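N-acetylneuraminic acid outer membrane channel protein NanC (Escherichia coli, PDB 2WJR) forms a monomeric, weakly anion-selective channel in the outer membrane through which N-acetylneuraminic acid enters the bacterium. Local coordinates at residues F101-R106 with H127-Y132. The protein carries 1 engineered substitution. Sequence-based numbering, arbitrary orientation.
With OCT (N-octane), chain E.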
ATOM      1  N   PHE A 101      -9.552 -13.036  -3.200  1.00 18.76           N
ATOM      2  CA  PHE A 101      -9.579 -12.445  -1.863  1.00 18.57           C
ATOM      3  C   PHE A 101      -8.207 -12.568  -1.266  1.00 18.76           C
ATOM      4  O   PHE A 101      -7.462 -13.526  -1.553  1.00 19.49           O
ATOM      5  CB  PHE A 101     -10.555 -13.160  -0.969  1.00 18.12           C
ATOM      6  CG  PHE A 101     -11.976 -13.077  -1.433  1.00 18.90           C
ATOM      7  CD1 PHE A 101     -12.699 -11.926  -1.291  1.00 20.41           C
ATOM      8  CD2 PHE A 101     -12.585 -14.177  -1.999  1.00 20.05           C
ATOM      9  CE1 PHE A 101     -14.001 -11.856  -1.710  1.00 22.22           C
ATOM     10  CE2 PHE A 101     -13.891 -14.104  -2.425  1.00 19.54           C
ATOM     11  CZ  PHE A 101     -14.590 -12.960  -2.285  1.00 20.02           C
ATOM     12  N   GLY A 102      -7.853 -11.605  -0.423  1.00 18.53           N
ATOM     13  CA  GLY A 102      -6.531 -11.565   0.147  1.00 17.45           C
ATOM     14  C   GLY A 102      -6.574 -10.935   1.521  1.00 17.09           C
ATOM     15  O   GLY A 102      -7.399 -10.069   1.767  1.00 16.12           O
ATOM     16  N   ILE A 103      -5.727 -11.422   2.408  1.00 16.03           N
ATOM     17  CA  ILE A 103      -5.551 -10.793   3.734  1.00 16.78           C
ATOM     18  C   ILE A 103      -4.079 -10.833   4.115  1.00 15.99           C
ATOM     19  O   ILE A 103      -3.404 -11.829   3.918  1.00 16.29           O
ATOM     20  CB  ILE A 103      -6.448 -11.472   4.807  1.00 16.23           C
ATOM     21  CG1 ILE A 103      -6.394 -10.738   6.169  1.00 19.36           C
ATOM     22  CG2 ILE A 103      -6.096 -12.968   4.969  1.00 18.03           C
ATOM     23  CD1 ILE A 103      -7.434  -9.651   6.347  1.00 22.88           C
ATOM     24  N   ARG A 104      -3.587  -9.744   4.707  1.00 15.73           N
ATOM     25  CA  ARG A 104      -2.208  -9.649   5.094  1.00 15.44           C
ATOM     26  C   ARG A 104      -2.091  -9.010   6.470  1.00 15.88           C
ATOM     27  O   ARG A 104      -2.818  -8.075   6.798  1.00 15.79           O
ATOM     28  CB  ARG A 104      -1.422  -8.823   4.104  1.00 15.82           C
ATOM     29  CG  ARG A 104       0.086  -8.818   4.316  1.00 16.52           C
ATOM     30  CD  ARG A 104       0.739  -7.977   3.268  1.00 20.16           C
ATOM     31  NE  ARG A 104       0.403  -6.560   3.389  1.00 19.67           N
ATOM     32  CZ  ARG A 104       0.683  -5.637   2.480  1.00 21.87           C
ATOM     33  NH1 ARG A 104       1.328  -5.965   1.355  1.00 22.45           N
ATOM     34  NH2 ARG A 104       0.318  -4.381   2.682  1.00 21.43           N
ATOM     35  N   TYR A 105      -1.200  -9.574   7.263  1.00 15.77           N
ATOM     36  CA  TYR A 105      -0.727  -8.920   8.461  1.00 16.82           C
ATOM     37  C   TYR A 105       0.747  -8.611   8.295  1.00 16.73           C
ATOM     38  O   TYR A 105       1.557  -9.498   7.942  1.00 18.13           O
ATOM     39  CB  TYR A 105      -0.931  -9.789   9.705  1.00 16.70           C
ATOM     40  CG  TYR A 105      -0.134  -9.212  10.850  1.00 18.13           C
ATOM     41  CD1 TYR A 105      -0.612  -8.108  11.561  1.00 18.02           C
ATOM     42  CD2 TYR A 105       1.120  -9.719  11.177  1.00 17.50           C
ATOM     43  CE1 TYR A 105       0.124  -7.548  12.602  1.00 17.85           C
ATOM     44  CE2 TYR A 105       1.869  -9.158  12.209  1.00 20.58           C
ATOM     45  CZ  TYR A 105       1.362  -8.072  12.913  1.00 20.14           C
ATOM     46  OH  TYR A 105       2.117  -7.531  13.926  1.00 22.79           O
ATOM     47  N   ARG A 106       1.101  -7.353   8.565  1.00 16.82           N
ATOM     48  CA  ARG A 106       2.474  -6.873   8.478  1.00 16.25           C
ATOM     49  C   ARG A 106       2.831  -6.105   9.757  1.00 16.85           C
ATOM     50  O   ARG A 106       2.007  -5.323  10.259  1.00 16.88           O
ATOM     51  CB  ARG A 106       2.616  -5.934   7.287  1.00 15.77           C
ATOM     52  CG  ARG A 106       4.060  -5.459   6.974  1.00 17.92           C
ATOM     53  CD  ARG A 106       4.018  -4.677   5.675  1.00 19.98           C
ATOM     54  NE  ARG A 106       3.895  -3.230   5.892  1.00 20.67           N
ATOM     55  CZ  ARG A 106       3.344  -2.359   5.055  1.00 22.00           C
ATOM     56  NH1 ARG A 106       2.797  -2.752   3.902  1.00 22.97           N
ATOM     57  NH2 ARG A 106       3.342  -1.075   5.372  1.00 20.53           N
ATOM     58  N   HIS A 127       1.405  -2.207  13.788  1.00 19.02           N
ATOM     59  CA  HIS A 127       0.703  -3.437  13.392  1.00 19.23           C
ATOM     60  C   HIS A 127      -0.224  -3.079  12.271  1.00 18.91           C
ATOM     61  O   HIS A 127      -1.072  -2.210  12.443  1.00 19.20           O
ATOM     62  CB  HIS A 127      -0.146  -3.970  14.532  1.00 19.47           C
ATOM     63  CG  HIS A 127       0.629  -4.412  15.729  1.00 20.75           C
ATOM     64  ND1 HIS A 127       1.412  -5.546  15.737  1.00 21.68           N
ATOM     65  CD2 HIS A 127       0.716  -3.887  16.977  1.00 23.15           C
ATOM     66  CE1 HIS A 127       1.971  -5.687  16.923  1.00 24.56           C
ATOM     67  NE2 HIS A 127       1.561  -4.696  17.698  1.00 22.97           N
ATOM     68  N   ARG A 128      -0.096  -3.738  11.117  1.00 18.53           N
ATOM     69  CA  ARG A 128      -0.873  -3.368   9.948  1.00 18.01           C
ATOM     70  C   ARG A 128      -1.576  -4.580   9.293  1.00 18.03           C
ATOM     71  O   ARG A 128      -0.959  -5.621   9.049  1.00 16.76           O
ATOM     72  CB  ARG A 128      -0.003  -2.643   8.917  1.00 17.96           C
ATOM     73  CG  ARG A 128      -0.747  -2.342   7.635  1.00 17.47           C
ATOM     74  CD  ARG A 128       0.095  -1.639   6.623  1.00 19.58           C
ATOM     75  NE  ARG A 128      -0.643  -1.492   5.358  1.00 19.45           N
ATOM     76  CZ  ARG A 128      -0.630  -0.430   4.550  1.00 18.88           C
ATOM     77  NH1 ARG A 128       0.087   0.659   4.839  1.00 19.51           N
ATOM     78  NH2 ARG A 128      -1.371  -0.459   3.447  1.00 18.74           N
ATOM     79  N   TRP A 129      -2.872  -4.403   9.036  1.00 17.74           N
ATOM     80  CA  TRP A 129      -3.693  -5.395   8.354  1.00 18.00           C
ATOM     81  C   TRP A 129      -4.194  -4.803   7.038  1.00 17.78           C
ATOM     82  O   TRP A 129      -4.639  -3.641   6.986  1.00 16.39           O
ATOM     83  CB  TRP A 129      -4.899  -5.759   9.218  1.00 17.95           C
ATOM     84  CG  TRP A 129      -4.598  -6.629  10.369  1.00 20.36           C
ATOM     85  CD1 TRP A 129      -4.311  -6.254  11.661  1.00 21.71           C
ATOM     86  CD2 TRP A 129      -4.555  -8.060  10.343  1.00 22.42           C
ATOM     87  NE1 TRP A 129      -4.081  -7.382  12.428  1.00 23.79           N
ATOM     88  CE2 TRP A 129      -4.230  -8.495  11.636  1.00 24.20           C
ATOM     89  CE3 TRP A 129      -4.749  -9.016   9.333  1.00 25.03           C
ATOM     90  CZ2 TRP A 129      -4.105  -9.858  11.951  1.00 25.51           C
ATOM     91  CZ3 TRP A 129      -4.624 -10.360   9.646  1.00 24.87           C
ATOM     92  CH2 TRP A 129      -4.317 -10.767  10.949  1.00 25.58           C
ATOM     93  N   ASP A 130      -4.139  -5.607   5.971  1.00 17.17           N
ATOM     94  CA  ASP A 130      -4.755  -5.250   4.714  1.00 16.57           C
ATOM     95  C   ASP A 130      -5.664  -6.391   4.262  1.00 16.35           C
ATOM     96  O   ASP A 130      -5.301  -7.554   4.379  1.00 17.01           O
ATOM     97  CB  ASP A 130      -3.698  -4.988   3.641  1.00 16.64           C
ATOM     98  CG  ASP A 130      -2.897  -3.720   3.894  1.00 17.07           C
ATOM     99  OD1 ASP A 130      -3.316  -2.635   3.434  1.00 18.54           O
ATOM    100  OD2 ASP A 130      -1.810  -3.842   4.503  1.00 18.35           O
ATOM    101  N   GLY A 131      -6.834  -6.028   3.779  1.00 16.48           N
ATOM    102  CA  GLY A 131      -7.777  -6.939   3.131  1.00 17.09           C
ATOM    103  C   GLY A 131      -7.876  -6.550   1.665  1.00 17.36           C
ATOM    104  O   GLY A 131      -7.809  -5.368   1.318  1.00 16.46           O
ATOM    105  N   TYR A 132      -8.063  -7.548   0.797  1.00 18.07           N
ATOM    106  CA  TYR A 132      -8.052  -7.331  -0.652  1.00 18.47           C
ATOM    107  C   TYR A 132      -9.194  -8.114  -1.299  1.00 19.25           C
ATOM    108  O   TYR A 132      -9.441  -9.275  -0.952  1.00 18.09           O
ATOM    109  CB  TYR A 132      -6.751  -7.845  -1.281  1.00 19.37           C
ATOM    110  CG  TYR A 132      -5.470  -7.278  -0.739  1.00 19.41           C
ATOM    111  CD1 TYR A 132      -4.863  -6.194  -1.343  1.00 21.68           C
ATOM    112  CD2 TYR A 132      -4.864  -7.833   0.385  1.00 18.57           C
ATOM    113  CE1 TYR A 132      -3.684  -5.685  -0.855  1.00 22.10           C
ATOM    114  CE2 TYR A 132      -3.690  -7.330   0.888  1.00 21.03           C
ATOM    115  CZ  TYR A 132      -3.103  -6.257   0.258  1.00 21.53           C
ATOM    116  OH  TYR A 132      -1.944  -5.749   0.753  1.00 23.25           O
TER
HETATM  117  C1  OCT E1219     -11.786  -6.386   1.474  1.00 42.17           C
HETATM  118  C2  OCT E1219     -11.748  -7.414   2.615  1.00 43.86           C
HETATM  119  C3  OCT E1219     -11.653  -8.845   2.069  1.00 44.98           C
HETATM  120  C4  OCT E1219     -11.395  -9.888   3.175  1.00 45.75           C
HETATM  121  C5  OCT E1219     -10.400 -10.957   2.710  1.00 46.26           C
HETATM  122  C6  OCT E1219     -10.712 -12.375   3.246  1.00 46.47           C
HETATM  123  C7  OCT E1219      -9.499 -13.329   3.081  1.00 45.93           C
HETATM  124  C8  OCT E1219      -9.843 -14.826   3.227  1.00 45.15           C
HETATM  125  O   HOH W   1      -0.667  -5.842   5.840  1.00 13.68           O
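Over one face of the Arg104 guanidinium stands the hydroxyl of Tyr132, its OH 3.1 Å from Arg104 CZ and the tyrosine ring turned 86° from the guanidinium plane, while a water lies in plane at the edge beside Arg104 NE. The guanidinium of Arg106 lies flat on that of Arg128, planes 30° apart, with Arg128 CD under its face. Tyr105 CB makes a CH-pi contact over the six-membered ring of Trp129, and Ile103 CG1 sits at the indole edge. Tyr105 OH and His127 ND1 share a hydrogen bond of 2.8 Å at the edge of the imidazole.

Asp130 organises the charges. Arg128, its chain extended, grips the carboxylate side-on, NE to OD2 and NH2 to OD1, both on syn lone pairs. Arg104 bends at chi3 (67°) and brings NH2 to Asp130 OD2 from above the carboxylate plane, at 2.9 Å; Thr148 and Gln146 hold OD1. One acid thus probably offsets much of the charge of two arginines, and Asp108 pairs with Arg106 NE. With a leucine in place of Arg128 the side-on grip and the stack under Arg106 are gone, and the Asp130 carboxylate would probably be freer to turn away from Arg104.

Paired backbone hydrogen bonds join the antiparallel strands at Gly102–Tyr132, Arg104–Asp130 and Arg106–Arg128. At Ile103–Gly131, a non-hydrogen-bonded pair, a CB on the glycine would clash with OCT C2. Octane touches Ile103 and Tyr105, marking the lipid side; the opposite face, with the arginines and Asp130, probably lines the channel. This alternation is characteristic of a transmembrane porin beta-barrel of the KdgM family.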